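Long-range contacts in aspartate--tRNA(Asp/Asn) ligase (Sulfolobus tokodaii, PDB 1WYD), which attaches L-aspartate to both tRNA(Asp) and tRNA(Asn), probably activating the amino acid with ATP before passing it to the acceptor end: residues L45-A56 and A81-I92; L102-V110 and R117-R127. All blocks are in the same frame, centred on the assembly; numbering follows the deposited sequence.

Contact 1 of 2, residues L45-A56 and A81-I92; sequences LGQVVVDKNSSA and APRGIELHAEEI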
loop_
_atom_site.group_PDB
_atom_site.type_symbol
_atom_site.label_atom_id
_atom_site.label_comp_id
_atom_site.label_asym_id
_atom_site.label_seq_id
_atom_site.Cartn_x
_atom_site.Cartn_y
_atom_site.Cartn_z
ATOM N N LEU B 45 -17.725 -11.929 -19.994
ATOM C CA LEU B 45 -17.760 -12.711 -21.220
ATOM C C LEU B 45 -18.954 -12.352 -22.078
ATOM O O LEU B 45 -20.097 -12.429 -21.626
ATOM C CB LEU B 45 -17.821 -14.192 -20.866
ATOM C CG LEU B 45 -16.663 -14.711 -20.027
ATOM C CD1 LEU B 45 -17.019 -16.019 -19.336
ATOM C CD2 LEU B 45 -15.382 -14.874 -20.911
ATOM N N GLY B 46 -18.694 -11.939 -23.307
ATOM C CA GLY B 46 -19.739 -11.754 -24.279
ATOM C C GLY B 46 -19.734 -12.822 -25.356
ATOM O O GLY B 46 -18.861 -13.682 -25.386
ATOM N N GLN B 47 -20.719 -12.760 -26.247
ATOM C CA GLN B 47 -20.856 -13.705 -27.359
ATOM C C GLN B 47 -20.861 -12.890 -28.628
ATOM O O GLN B 47 -21.666 -11.975 -28.763
ATOM C CB GLN B 47 -22.182 -14.487 -27.243
ATOM C CG GLN B 47 -22.475 -15.501 -28.351
ATOM C CD GLN B 47 -23.677 -16.397 -28.017
ATOM O OE1 GLN B 47 -24.788 -16.190 -28.538
ATOM N NE2 GLN B 47 -23.454 -17.393 -27.155
ATOM N N VAL B 48 -19.964 -13.201 -29.551
ATOM C CA VAL B 48 -20.022 -12.567 -30.849
ATOM C C VAL B 48 -20.294 -13.610 -31.919
ATOM O O VAL B 48 -19.863 -14.755 -31.809
ATOM C CB VAL B 48 -18.808 -11.560 -31.153
ATOM C CG1 VAL B 48 -17.877 -11.391 -29.970
ATOM C CG2 VAL B 48 -18.036 -11.848 -32.464
ATOM N N VAL B 49 -21.041 -13.204 -32.938
ATOM C CA VAL B 49 -21.360 -14.055 -34.076
ATOM C C VAL B 49 -20.747 -13.464 -35.366
ATOM O O VAL B 49 -20.716 -12.251 -35.566
ATOM C CB VAL B 49 -22.908 -14.282 -34.200
ATOM C CG1 VAL B 49 -23.241 -15.490 -35.094
ATOM C CG2 VAL B 49 -23.546 -14.484 -32.831
ATOM N N VAL B 50 -20.214 -14.346 -36.200
ATOM C CA VAL B 50 -19.706 -13.989 -37.515
ATOM C C VAL B 50 -20.388 -14.947 -38.471
ATOM O O VAL B 50 -20.038 -16.131 -38.517
ATOM C CB VAL B 50 -18.163 -14.189 -37.649
ATOM C CG1 VAL B 50 -17.596 -13.275 -38.712
ATOM C CG2 VAL B 50 -17.444 -13.968 -36.327
ATOM N N ASP B 51 -21.380 -14.458 -39.215
ATOM C CA ASP B 51 -22.030 -15.304 -40.208
ATOM C C ASP B 51 -21.196 -15.374 -41.477
ATOM O O ASP B 51 -20.243 -14.607 -41.647
ATOM C CB ASP B 51 -23.514 -14.948 -40.468
ATOM C CG ASP B 51 -23.751 -13.474 -40.726
ATOM O OD1 ASP B 51 -22.980 -12.874 -41.515
ATOM O OD2 ASP B 51 -24.713 -12.840 -40.200
ATOM N N LYS B 52 -21.554 -16.321 -42.342
ATOM C CA LYS B 52 -20.792 -16.629 -43.547
ATOM C C LYS B 52 -20.477 -15.418 -44.428
ATOM O O LYS B 52 -19.361 -15.295 -44.920
ATOM C CB LYS B 52 -21.512 -17.717 -44.373
ATOM C CG LYS B 52 -21.298 -19.154 -43.854
ATOM C CD LYS B 52 -20.016 -19.808 -44.434
ATOM C CE LYS B 52 -19.592 -21.075 -43.659
ATOM N NZ LYS B 52 -18.385 -21.760 -44.251
ATOM N N ASN B 53 -21.446 -14.536 -44.637
ATOM C CA ASN B 53 -21.268 -13.500 -45.655
ATOM C C ASN B 53 -20.704 -12.163 -45.143
ATOM O O ASN B 53 -20.598 -11.198 -45.908
ATOM C CB ASN B 53 -22.512 -13.333 -46.576
ATOM C CG ASN B 53 -23.844 -13.299 -45.811
ATOM O OD1 ASN B 53 -24.039 -14.033 -44.834
ATOM N ND2 ASN B 53 -24.774 -12.442 -46.265
ATOM N N SER B 54 -20.301 -12.128 -43.868
ATOM C CA SER B 54 -19.607 -10.967 -43.291
ATOM C C SER B 54 -18.154 -10.851 -43.813
ATOM O O SER B 54 -17.532 -11.865 -44.144
ATOM C CB SER B 54 -19.620 -11.059 -41.761
ATOM O OG SER B 54 -19.095 -9.883 -41.165
ATOM N N SER B 55 -17.621 -9.627 -43.899
ATOM C CA SER B 55 -16.209 -9.447 -44.286
ATOM C C SER B 55 -15.237 -9.870 -43.167
ATOM O O SER B 55 -14.057 -10.090 -43.423
ATOM C CB SER B 55 -15.889 -8.022 -44.799
ATOM O OG SER B 55 -16.956 -7.093 -44.610
ATOM N N ALA B 56 -15.748 -10.013 -41.941
ATOM C CA ALA B 56 -14.949 -10.477 -40.797
ATOM C C ALA B 56 -14.751 -12.003 -40.741
ATOM O O ALA B 56 -13.974 -12.511 -39.923
ATOM C CB ALA B 56 -15.564 -9.971 -39.479
ATOM N N ALA B 81 -29.196 -15.637 -25.363
ATOM C CA ALA B 81 -27.792 -15.233 -25.349
ATOM C C ALA B 81 -27.406 -14.539 -24.027
ATOM O O ALA B 81 -28.292 -14.054 -23.320
ATOM C CB ALA B 81 -27.522 -14.318 -26.530
ATOM N N PRO B 82 -26.101 -14.458 -23.713
ATOM C CA PRO B 82 -25.631 -13.919 -22.425
ATOM C C PRO B 82 -26.150 -12.510 -22.158
ATOM O O PRO B 82 -26.069 -11.656 -23.060
ATOM C CB PRO B 82 -24.106 -13.866 -22.602
ATOM C CG PRO B 82 -23.806 -14.849 -23.635
ATOM C CD PRO B 82 -24.963 -14.840 -24.576
ATOM N N ARG B 83 -26.668 -12.276 -20.948
ATOM C CA ARG B 83 -27.225 -10.967 -20.587
ATOM C C ARG B 83 -28.258 -10.487 -21.609
ATOM O O ARG B 83 -28.554 -9.291 -21.690
ATOM C CB ARG B 83 -26.121 -9.918 -20.521
ATOM C CG ARG B 83 -25.316 -9.845 -19.243
ATOM C CD ARG B 83 -24.093 -8.923 -19.406
ATOM N NE ARG B 83 -22.928 -9.697 -19.831
ATOM C CZ ARG B 83 -21.942 -10.050 -19.019
ATOM N NH1 ARG B 83 -21.956 -9.673 -17.740
ATOM N NH2 ARG B 83 -20.932 -10.772 -19.490
ATOM N N GLY B 84 -28.766 -11.417 -22.410
ATOM C CA GLY B 84 -29.758 -11.104 -23.423
ATOM C C GLY B 84 -29.260 -10.540 -24.746
ATOM O O GLY B 84 -30.080 -10.126 -25.569
ATOM N N ILE B 85 -27.947 -10.528 -24.971
ATOM C CA ILE B 85 -27.409 -10.013 -26.232
ATOM C C ILE B 85 -26.249 -10.798 -26.839
ATOM O O ILE B 85 -25.672 -11.703 -26.226
ATOM C CB ILE B 85 -26.977 -8.529 -26.119
ATOM C CG1 ILE B 85 -25.987 -8.343 -24.958
ATOM C CG2 ILE B 85 -28.193 -7.597 -26.063
ATOM C CD1 ILE B 85 -24.605 -7.937 -25.426
ATOM N N GLU B 86 -25.933 -10.393 -28.068
ATOM C CA GLU B 86 -24.784 -10.846 -28.814
ATOM C C GLU B 86 -24.422 -9.766 -29.835
ATOM O O GLU B 86 -25.274 -8.975 -30.245
ATOM C CB GLU B 86 -25.056 -12.192 -29.507
ATOM C CG GLU B 86 -26.477 -12.399 -29.994
ATOM C CD GLU B 86 -26.600 -13.524 -31.004
ATOM O OE1 GLU B 86 -26.361 -14.708 -30.640
ATOM O OE2 GLU B 86 -26.946 -13.213 -32.172
ATOM N N LEU B 87 -23.144 -9.757 -30.223
ATOM C CA LEU B 87 -22.574 -8.829 -31.182
ATOM C C LEU B 87 -22.432 -9.543 -32.505
ATOM O O LEU B 87 -21.806 -10.598 -32.569
ATOM C CB LEU B 87 -21.180 -8.426 -30.713
ATOM C CG LEU B 87 -20.663 -6.987 -30.816
ATOM C CD1 LEU B 87 -19.192 -7.011 -30.982
ATOM C CD2 LEU B 87 -21.320 -6.221 -31.927
ATOM N N HIS B 88 -22.992 -8.970 -33.567
ATOM C CA HIS B 88 -22.900 -9.572 -34.888
ATOM C C HIS B 88 -21.734 -8.924 -35.598
ATOM O O HIS B 88 -21.796 -7.763 -35.965
ATOM C CB HIS B 88 -24.223 -9.412 -35.650
ATOM C CG HIS B 88 -25.285 -10.383 -35.215
ATOM N ND1 HIS B 88 -26.327 -10.768 -36.035
ATOM C CD2 HIS B 88 -25.460 -11.054 -34.047
ATOM C CE1 HIS B 88 -27.098 -11.627 -35.392
ATOM N NE2 HIS B 88 -26.593 -11.821 -34.185
ATOM N N ALA B 89 -20.648 -9.659 -35.770
ATOM C CA ALA B 89 -19.401 -9.017 -36.165
ATOM C C ALA B 89 -19.431 -8.487 -37.603
ATOM O O ALA B 89 -19.971 -9.156 -38.511
ATOM C CB ALA B 89 -18.243 -9.950 -35.959
ATOM N N GLU B 90 -18.859 -7.297 -37.807
ATOM C CA GLU B 90 -18.690 -6.741 -39.149
ATOM C C GLU B 90 -17.210 -6.588 -39.489
ATOM O O GLU B 90 -16.795 -6.726 -40.651
ATOM C CB GLU B 90 -19.400 -5.384 -39.282
ATOM C CG GLU B 90 -20.903 -5.414 -38.998
ATOM C CD GLU B 90 -21.750 -5.934 -40.165
ATOM O OE1 GLU B 90 -21.508 -5.544 -41.335
ATOM O OE2 GLU B 90 -22.677 -6.740 -39.911
ATOM N N GLU B 91 -16.416 -6.297 -38.459
ATOM C CA GLU B 91 -14.978 -6.094 -38.610
ATOM C C GLU B 91 -14.257 -6.543 -37.354
ATOM O O GLU B 91 -14.697 -6.226 -36.242
ATOM C CB GLU B 91 -14.656 -4.630 -38.895
ATOM C CG GLU B 91 -13.275 -4.419 -39.488
ATOM C CD GLU B 91 -12.961 -2.953 -39.757
ATOM O OE1 GLU B 91 -11.889 -2.677 -40.331
ATOM O OE2 GLU B 91 -13.783 -2.076 -39.401
ATOM N N ILE B 92 -13.161 -7.283 -37.556
ATOM C CA ILE B 92 -12.312 -7.762 -36.489
ATOM C C ILE B 92 -10.853 -7.423 -36.808
ATOM O O ILE B 92 -10.343 -7.707 -37.904
ATOM C CB ILE B 92 -12.508 -9.305 -36.253
ATOM C CG1 ILE B 92 -13.869 -9.601 -35.585
ATOM C CG2 ILE B 92 -11.320 -9.930 -35.450
ATOM C CD1 ILE B 92 -14.514 -10.923 -36.022
HETATM O O HOH W 1 -19.322 -12.764 -17.719
#
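The guanidinium of Arg83 meets Leu45 edge-on: its NH2 donates to Leu45 O at 2.8 Å, nearly within the guanidinium plane but from above the carbonyl plane, and the bond is bent (139°). A water accepts from both Leu45 N and that NH2. The imidazole of His88 has the Glu86 carboxylate at its edge, where NE2 donates to OE2, while its CD2 lies 4.1 Å from Val49 CG2. Val49 CG2, set beside its own backbone N, also rests on the Glu86 carboxylate. Gln47 runs alongside Glu86, pointing the same way, and crosses Pro82 at about a right angle, its CB 3.9 Å from Pro82 CD. With an alanine here, CB would still meet Pro82, but Pro82 CD and the flank of the Glu86 carboxylate, without the amide, would probably lose cover. Between these side chains the backbones bond in parallel register: Leu87 N to Gln47 O, Val49 N to Leu87 O (2.7 Å) and Ala89 N to Val49 O, the last almost straight at 174°. Beyond the strand, Ser54 OG donates to Ala89 O at 2.9 Å, and Ala56 CB packs on Ile92 CD1 at 3.7 Å. Trp21 of strand 18-31 touches Val48 and Leu87 on their shared face. Parallel pairing of strands 45-50 and 85-89 within an otherwise antiparallel, curled sheet is the barrel closure characteristic of the OB fold.

Contact 2 of 2, residues L102-V110 and R117-R127; sequences LPLDVSGKV and RLRERVLDLRR
Asp124 OD1 takes two hydrogen bonds from Arg127, NH2 at 2.8 Å and NE at 3.0 Å, a side-on grip in which both nitrogens reach the oxygen from one face of the carboxylate. Arg117 NE forms a longer salt bridge to the same oxygen, and Arg121 NH1 another, with a weak hydrogen bond, to Asp124 OD2. Across the contact Val110 lies over two of these arginines, its CG2 3.6 Å from Arg127 NH1 and CG1 over one face of the Arg117 guanidinium, which also pairs with Glu416. With CG anti to the backbone N (chi1 -166°), Leu104 reaches between helices 114-118 and 121-125: CD1 meets Arg117 CG and, at 3.8 Å, Asp124 CB. Val106 straddles Leu123 and Arg126, CG2 3.6 Å from Leu123 CD2 and CG1 against Arg126 CB. The Pro103 ring crosses the bent Glu120 side chain at about a right angle, CG 3.5 Å from Glu120 CD. Arg126 leads away to Glu66 and to backbone oxygens of the second subunit, whose Tyr389 packs on Pro103. No hydrogen bond joins the two segments; the loop is held by apolar contact, while the charges pair within 117-127, where three arginines around one aspartate would probably stabilise its ionised form.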
loop_
_atom_site.group_PDB
_atom_site.type_symbol
_atom_site.label_atom_id
_atom_site.label_comp_id
_atom_site.label_asym_id
_atom_site.label_seq_id
_atom_site.Cartn_x
_atom_site.Cartn_y
_atom_site.Cartn_z
ATOM N N LEU B 102 -2.445 -23.628 -26.623
ATOM C CA LEU B 102 -2.150 -23.067 -25.306
ATOM C C LEU B 102 -1.580 -24.143 -24.406
ATOM O O LEU B 102 -1.990 -25.310 -24.484
ATOM C CB LEU B 102 -3.419 -22.542 -24.656
ATOM C CG LEU B 102 -4.075 -21.261 -25.161
ATOM C CD1 LEU B 102 -5.158 -20.886 -24.149
ATOM C CD2 LEU B 102 -3.097 -20.107 -25.343
ATOM N N PRO B 103 -0.644 -23.755 -23.551
ATOM C CA PRO B 103 -0.120 -24.662 -22.530
ATOM C C PRO B 103 -1.052 -24.738 -21.312
ATOM O O PRO B 103 -0.937 -25.656 -20.492
ATOM C CB PRO B 103 1.222 -24.020 -22.149
ATOM C CG PRO B 103 1.013 -22.517 -22.417
ATOM C CD PRO B 103 0.005 -22.429 -23.518
ATOM N N LEU B 104 -1.942 -23.768 -21.176
ATOM C CA LEU B 104 -2.915 -23.801 -20.096
ATOM C C LEU B 104 -4.249 -23.322 -20.634
ATOM O O LEU B 104 -4.308 -22.326 -21.350
ATOM C CB LEU B 104 -2.441 -22.930 -18.922
ATOM C CG LEU B 104 -3.149 -23.097 -17.585
ATOM C CD1 LEU B 104 -2.171 -22.755 -16.475
ATOM C CD2 LEU B 104 -4.447 -22.234 -17.470
ATOM N N ASP B 105 -5.317 -24.021 -20.266
ATOM C CA ASP B 105 -6.657 -23.698 -20.742
ATOM C C ASP B 105 -7.366 -22.688 -19.864
ATOM O O ASP B 105 -7.769 -22.999 -18.737
ATOM C CB ASP B 105 -7.501 -24.969 -20.888
ATOM C CG ASP B 105 -7.100 -25.789 -22.104
ATOM O OD1 ASP B 105 -6.789 -25.193 -23.182
ATOM O OD2 ASP B 105 -7.052 -27.042 -22.082
ATOM N N VAL B 106 -7.540 -21.482 -20.395
ATOM C CA VAL B 106 -8.157 -20.399 -19.627
ATOM C C VAL B 106 -9.635 -20.688 -19.287
ATOM O O VAL B 106 -10.184 -20.163 -18.318
ATOM C CB VAL B 106 -7.923 -19.020 -20.318
ATOM C CG1 VAL B 106 -8.602 -17.887 -19.590
ATOM C CG2 VAL B 106 -6.413 -18.742 -20.445
ATOM N N SER B 107 -10.268 -21.537 -20.079
ATOM C CA SER B 107 -11.651 -21.948 -19.792
ATOM C C SER B 107 -11.849 -23.441 -19.510
ATOM O O SER B 107 -12.991 -23.873 -19.359
ATOM C CB SER B 107 -12.594 -21.522 -20.923
ATOM O OG SER B 107 -12.122 -21.933 -22.187
ATOM N N GLY B 108 -10.759 -24.216 -19.437
ATOM C CA GLY B 108 -10.835 -25.667 -19.270
ATOM C C GLY B 108 -11.080 -26.318 -17.896
ATOM O O GLY B 108 -11.288 -27.546 -17.828
ATOM N N LYS B 109 -11.090 -25.525 -16.821
ATOM C CA LYS B 109 -11.056 -26.020 -15.419
ATOM C C LYS B 109 -9.653 -26.453 -14.967
ATOM O O LYS B 109 -8.825 -26.894 -15.783
ATOM C CB LYS B 109 -12.094 -27.140 -15.139
ATOM N N VAL B 110 -9.412 -26.320 -13.663
ATOM C CA VAL B 110 -8.099 -26.557 -13.067
ATOM C C VAL B 110 -7.519 -27.936 -13.390
ATOM O O VAL B 110 -7.905 -28.950 -12.795
ATOM C CB VAL B 110 -8.124 -26.370 -11.517
ATOM C CG1 VAL B 110 -6.708 -26.345 -10.937
ATOM C CG2 VAL B 110 -8.909 -25.111 -11.122
ATOM N N ARG B 117 0.987 -24.534 -13.214
ATOM C CA ARG B 117 0.248 -23.311 -13.450
ATOM C C ARG B 117 1.094 -22.048 -13.308
ATOM O O ARG B 117 0.914 -21.093 -14.069
ATOM C CB ARG B 117 -0.945 -23.241 -12.497
ATOM C CG ARG B 117 -2.079 -24.146 -12.916
ATOM C CD ARG B 117 -2.682 -24.875 -11.764
ATOM N NE ARG B 117 -3.258 -23.916 -10.838
ATOM C CZ ARG B 117 -3.441 -24.132 -9.550
ATOM N NH1 ARG B 117 -3.088 -25.293 -9.004
ATOM N NH2 ARG B 117 -3.985 -23.171 -8.802
ATOM N N LEU B 118 1.991 -22.041 -12.321
ATOM C CA LEU B 118 2.952 -20.959 -12.133
ATOM C C LEU B 118 3.915 -20.771 -13.316
ATOM O O LEU B 118 4.437 -19.670 -13.519
ATOM C CB LEU B 118 3.736 -21.145 -10.831
ATOM C CG LEU B 118 2.985 -21.087 -9.499
ATOM C CD1 LEU B 118 3.863 -21.446 -8.290
ATOM C CD2 LEU B 118 2.411 -19.707 -9.316
ATOM N N ARG B 119 4.156 -21.807 -14.110
ATOM C CA ARG B 119 4.911 -21.592 -15.358
ATOM C C ARG B 119 4.071 -20.806 -16.367
ATOM O O ARG B 119 4.606 -20.222 -17.323
ATOM C CB ARG B 119 5.364 -22.906 -16.012
ATOM C CG ARG B 119 6.655 -23.477 -15.464
ATOM C CD ARG B 119 7.263 -24.633 -16.331
ATOM N NE ARG B 119 6.377 -25.798 -16.469
ATOM C CZ ARG B 119 6.233 -26.761 -15.545
ATOM N NH1 ARG B 119 6.926 -26.700 -14.404
ATOM N NH2 ARG B 119 5.399 -27.789 -15.752
ATOM N N GLU B 120 2.750 -20.823 -16.174
ATOM C CA GLU B 120 1.840 -20.150 -17.101
ATOM C C GLU B 120 0.813 -19.396 -16.280
ATOM O O GLU B 120 -0.409 -19.532 -16.434
ATOM C CB GLU B 120 1.216 -21.165 -18.078
ATOM C CG GLU B 120 2.240 -21.899 -18.936
ATOM C CD GLU B 120 2.970 -20.980 -19.912
ATOM O OE1 GLU B 120 2.477 -19.867 -20.217
ATOM O OE2 GLU B 120 4.054 -21.383 -20.400
ATOM N N ARG B 121 1.355 -18.588 -15.383
ATOM C CA ARG B 121 0.582 -17.981 -14.328
ATOM C C ARG B 121 -0.435 -16.979 -14.870
ATOM O O ARG B 121 -1.570 -16.921 -14.400
ATOM C CB ARG B 121 1.533 -17.334 -13.327
ATOM C CG ARG B 121 0.834 -16.786 -12.144
ATOM C CD ARG B 121 -0.053 -17.807 -11.509
ATOM N NE ARG B 121 -0.069 -17.593 -10.070
ATOM C CZ ARG B 121 -0.856 -18.241 -9.234
ATOM N NH1 ARG B 121 -1.686 -19.191 -9.678
ATOM N NH2 ARG B 121 -0.748 -17.980 -7.940
ATOM N N VAL B 122 -0.018 -16.208 -15.866
ATOM C CA VAL B 122 -0.905 -15.281 -16.559
ATOM C C VAL B 122 -2.130 -15.990 -17.135
ATOM O O VAL B 122 -3.267 -15.547 -16.958
ATOM C CB VAL B 122 -0.148 -14.509 -17.625
ATOM C CG1 VAL B 122 -1.099 -13.847 -18.629
ATOM C CG2 VAL B 122 0.714 -13.457 -16.953
ATOM N N LEU B 123 -1.906 -17.109 -17.794
ATOM C CA LEU B 123 -3.011 -17.844 -18.323
ATOM C C LEU B 123 -3.861 -18.369 -17.180
ATOM O O LEU B 123 -5.085 -18.328 -17.239
ATOM C CB LEU B 123 -2.521 -18.979 -19.248
ATOM C CG LEU B 123 -1.968 -18.394 -20.546
ATOM C CD1 LEU B 123 -1.196 -19.453 -21.358
ATOM C CD2 LEU B 123 -3.063 -17.766 -21.389
ATOM N N ASP B 124 -3.207 -18.829 -16.128
ATOM C CA ASP B 124 -3.927 -19.292 -14.977
ATOM C C ASP B 124 -4.714 -18.166 -14.300
ATOM O O ASP B 124 -5.836 -18.364 -13.949
ATOM C CB ASP B 124 -2.977 -19.935 -13.993
ATOM C CG ASP B 124 -3.702 -20.563 -12.830
ATOM O OD1 ASP B 124 -4.541 -21.484 -13.052
ATOM O OD2 ASP B 124 -3.479 -20.195 -11.656
ATOM N N LEU B 125 -4.110 -16.994 -14.132
ATOM C CA LEU B 125 -4.744 -15.839 -13.490
ATOM C C LEU B 125 -5.943 -15.342 -14.278
ATOM O O LEU B 125 -6.896 -14.801 -13.683
ATOM C CB LEU B 125 -3.767 -14.681 -13.398
ATOM C CG LEU B 125 -3.052 -14.381 -12.081
ATOM C CD1 LEU B 125 -3.236 -15.445 -10.998
ATOM C CD2 LEU B 125 -1.568 -14.055 -12.383
ATOM N N ARG B 126 -5.890 -15.525 -15.608
ATOM C CA ARG B 126 -7.007 -15.099 -16.454
ATOM C C ARG B 126 -8.308 -15.879 -16.212
ATOM O O ARG B 126 -9.350 -15.488 -16.690
ATOM C CB ARG B 126 -6.652 -15.151 -17.933
ATOM C CG ARG B 126 -5.758 -14.046 -18.378
ATOM C CD ARG B 126 -5.413 -14.123 -19.865
ATOM N NE ARG B 126 -4.423 -13.095 -20.231
ATOM C CZ ARG B 126 -3.659 -13.140 -21.344
ATOM N NH1 ARG B 126 -3.751 -14.142 -22.238
ATOM N NH2 ARG B 126 -2.808 -12.171 -21.568
ATOM N N ARG B 127 -8.241 -16.985 -15.479
ATOM C CA ARG B 127 -9.413 -17.804 -15.346
ATOM C C ARG B 127 -10.415 -17.011 -14.493
ATOM O O ARG B 127 -10.021 -16.271 -13.583
ATOM C CB ARG B 127 -9.080 -19.128 -14.674
ATOM C CG ARG B 127 -8.413 -20.171 -15.544
ATOM C CD ARG B 127 -8.321 -21.538 -14.886
ATOM N NE ARG B 127 -7.449 -21.424 -13.719
ATOM C CZ ARG B 127 -7.830 -21.477 -12.435
ATOM N NH1 ARG B 127 -9.121 -21.686 -12.084
ATOM N NH2 ARG B 127 -6.905 -21.332 -11.493
#

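In the fold
The segments of contact 1 both precede those of contact 2 along the chain. Their centres lie 25 Å apart and their nearest atoms about 7 Å. Contact 1 belongs to the curled sheet of the OB-fold domain, 38 Å from the centre of the chain; contact 2 is nearer, at 21 Å, where the loop following strand 91-94 leads into helices 114-118 and 121-125 of the class II synthetase part. Strand 34-41 pairs with strand 44-50 of contact 1, and its Arg40 touches Val106 and Arg126 of contact 2. The two contacts thus follow the chain from the probable tRNA anticodon-binding domain to the catalytic domain, with contact 2 also bordering the second subunit.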